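Local coordinates for protein sulfotransferase (Alicyclobacillus acidocaldarius subsp. acidocaldarius, PDB 3RNL) that probably transfers sulfuryl groups as a sulfotransferase of the P-loop-related alpha-beta-alpha fold, and binds magnesium ions in the crystal, at residues A[41-46]-A[64-69]. Sequence-based numbering, arbitrary orientation.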
loop_
_atom_site.group_PDB
_atom_site.type_symbol
_atom_site.label_atom_id
_atom_site.label_comp_id
_atom_site.label_asym_id
_atom_site.label_seq_id
_atom_site.Cartn_x
_atom_site.Cartn_y
_atom_site.Cartn_z
ATOM N N GLU A 41 7.613 -3.003 -5.407
ATOM C CA GLU A 41 7.462 -4.225 -4.619
ATOM C C GLU A 41 8.791 -4.856 -4.207
ATOM O O GLU A 41 8.850 -6.064 -3.955
ATOM C CB GLU A 41 6.643 -5.277 -5.390
ATOM C CG GLU A 41 5.295 -4.789 -5.892
ATOM C CD GLU A 41 4.346 -4.521 -4.755
ATOM O OE1 GLU A 41 4.417 -3.424 -4.180
ATOM O OE2 GLU A 41 3.543 -5.418 -4.413
ATOM N N ALA A 42 9.845 -4.053 -4.094
ATOM C CA ALA A 42 11.094 -4.576 -3.547
ATOM C C ALA A 42 10.891 -5.206 -2.165
ATOM O O ALA A 42 11.492 -6.240 -1.852
ATOM C CB ALA A 42 12.172 -3.464 -3.485
ATOM N N HIS A 43 10.054 -4.564 -1.345
ATOM C CA HIS A 43 9.735 -5.027 0.015
ATOM C C HIS A 43 10.948 -5.226 0.921
ATOM O O HIS A 43 10.900 -6.008 1.874
ATOM C CB HIS A 43 8.857 -6.295 -0.006
ATOM C CG HIS A 43 7.437 -6.009 -0.380
ATOM N ND1 HIS A 43 6.983 -6.088 -1.681
ATOM C CD2 HIS A 43 6.390 -5.563 0.358
ATOM C CE1 HIS A 43 5.706 -5.735 -1.722
ATOM N NE2 HIS A 43 5.319 -5.425 -0.497
ATOM N N PHE A 44 12.017 -4.483 0.654
ATOM C CA PHE A 44 13.245 -4.630 1.438
ATOM C C PHE A 44 13.012 -4.530 2.955
ATOM O O PHE A 44 13.541 -5.338 3.743
ATOM C CB PHE A 44 14.282 -3.598 0.973
ATOM C CG PHE A 44 15.543 -3.594 1.787
ATOM C CD1 PHE A 44 16.475 -4.616 1.649
ATOM C CD2 PHE A 44 15.798 -2.572 2.683
ATOM C CE1 PHE A 44 17.640 -4.625 2.401
ATOM C CE2 PHE A 44 16.961 -2.565 3.430
ATOM C CZ PHE A 44 17.888 -3.596 3.285
ATOM N N PHE A 45 12.233 -3.540 3.378
ATOM C CA PHE A 45 12.030 -3.318 4.817
ATOM C C PHE A 45 11.059 -4.304 5.467
ATOM O O PHE A 45 10.883 -4.290 6.685
ATOM C CB PHE A 45 11.618 -1.861 5.078
ATOM C CG PHE A 45 12.733 -0.888 4.810
ATOM C CD1 PHE A 45 13.808 -0.812 5.683
ATOM C CD2 PHE A 45 12.736 -0.099 3.670
ATOM C CE1 PHE A 45 14.862 0.073 5.447
ATOM C CE2 PHE A 45 13.791 0.769 3.416
ATOM C CZ PHE A 45 14.854 0.851 4.309
ATOM N N SER A 46 10.374 -5.104 4.645
ATOM C CA SER A 46 9.490 -6.161 5.147
ATOM C C SER A 46 10.066 -7.575 5.225
ATOM O O SER A 46 9.467 -8.454 5.836
ATOM C CB SER A 46 8.207 -6.185 4.300
ATOM O OG SER A 46 7.487 -4.982 4.531
ATOM N N LEU A 64 10.820 -14.304 -5.554
ATOM C CA LEU A 64 11.897 -14.036 -6.511
ATOM C C LEU A 64 12.264 -12.604 -6.872
ATOM O O LEU A 64 13.414 -12.352 -7.253
ATOM C CB LEU A 64 11.683 -14.863 -7.779
ATOM C CG LEU A 64 11.537 -16.360 -7.507
ATOM C CD1 LEU A 64 11.296 -17.127 -8.804
ATOM C CD2 LEU A 64 12.777 -16.886 -6.791
ATOM N N TYR A 65 11.275 -11.706 -6.889
ATOM C CA TYR A 65 11.532 -10.337 -7.370
ATOM C C TYR A 65 11.766 -9.346 -6.245
ATOM O O TYR A 65 12.108 -8.197 -6.498
ATOM C CB TYR A 65 10.383 -9.798 -8.246
ATOM C CG TYR A 65 9.886 -10.743 -9.319
ATOM C CD1 TYR A 65 10.695 -11.761 -9.814
ATOM C CD2 TYR A 65 8.596 -10.620 -9.816
ATOM C CE1 TYR A 65 10.210 -12.645 -10.791
ATOM C CE2 TYR A 65 8.113 -11.482 -10.779
ATOM C CZ TYR A 65 8.919 -12.487 -11.259
ATOM O OH TYR A 65 8.393 -13.336 -12.204
ATOM N N THR A 66 11.594 -9.791 -5.006
ATOM C CA THR A 66 11.837 -8.926 -3.865
ATOM C C THR A 66 13.347 -8.779 -3.676
ATOM O O THR A 66 14.133 -9.646 -4.094
ATOM C CB THR A 66 11.170 -9.491 -2.586
ATOM O OG1 THR A 66 11.374 -10.907 -2.529
ATOM C CG2 THR A 66 9.655 -9.247 -2.621
ATOM N N ILE A 67 13.749 -7.666 -3.072
ATOM C CA ILE A 67 15.157 -7.342 -2.902
ATOM C C ILE A 67 15.511 -7.465 -1.430
ATOM O O ILE A 67 14.926 -6.793 -0.586
ATOM C CB ILE A 67 15.475 -5.944 -3.433
ATOM C CG1 ILE A 67 15.251 -5.942 -4.955
ATOM C CG2 ILE A 67 16.935 -5.573 -3.110
ATOM C CD1 ILE A 67 15.525 -4.631 -5.629
ATOM N N ARG A 68 16.351 -8.446 -1.125
ATOM C CA ARG A 68 16.750 -8.720 0.249
ATOM C C ARG A 68 18.127 -8.242 0.676
ATOM O O ARG A 68 18.448 -8.265 1.863
ATOM C CB ARG A 68 16.624 -10.224 0.477
ATOM C CG ARG A 68 15.241 -10.710 0.046
ATOM C CD ARG A 68 15.127 -12.227 -0.012
ATOM N NE ARG A 68 13.806 -12.583 -0.516
ATOM C CZ ARG A 68 12.904 -13.300 0.144
ATOM N NH1 ARG A 68 13.179 -13.784 1.351
ATOM N NH2 ARG A 68 11.724 -13.545 -0.420
ATOM N N ASP A 69 18.904 -7.755 -0.281
ATOM C CA ASP A 69 20.292 -7.381 -0.037
ATOM C C ASP A 69 20.385 -5.870 0.020
ATOM O O ASP A 69 19.881 -5.179 -0.859
ATOM C CB ASP A 69 21.181 -7.920 -1.158
ATOM C CG ASP A 69 22.613 -7.406 -1.076
ATOM O OD1 ASP A 69 23.351 -7.827 -0.160
ATOM O OD2 ASP A 69 23.009 -6.593 -1.939
#
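Phe44, Ile67 and Ala42 give up the most surface where segments 41-46 and 64-69 meet, and they illustrate how two irregular pieces of chain can be joined by one backbone hydrogen bond with apolar groups packed beside it. The bond runs from Ile67 N to Ala42 O (2.9 Å), nearly straight at 164° and on a lone pair in the carbonyl plane. Next to it the methyl of Ala42 rests on the branched base of Ile67, CB to CB 4.1 Å, and CD1 of the isoleucine comes equally near that methyl. Thr66 joins from the preceding position, its CG2 lying 3.5 Å from Glu41 O, a carbonyl that His43 ND1 also approaches from above its plane in a hydrogen bond.

Phe44 extends the contact along the backbone of 67-69. A chi1 of 176° swings its ring away from the backbone N of Phe44 and sets the ring edge beside Ile67 O, CD1 to O 3.5 Å, while CE1 reaches Arg68 O at 3.8 Å. Ile67 O is buried without a hydrogen-bond partner and receives a CA-H...O contact from Phe44 CA (3.4 Å). A serine in place of Phe44 would probably open a gap beside Ile67 O and Arg68 O and leave Tyr73 without its stacking partner.

Away from the magnesium sites, the contact joins two parts of the long connection between strands 34-35 and 85-89: the loop after strand 34-35 and the turn after helix 60-64. Helix 70-75, whose Tyr73 stacks on Phe44 and touches Ile67, packs against it, and Glu41 ties the first segment to Ala89 of strand 85-89 through backbone hydrogen bonding.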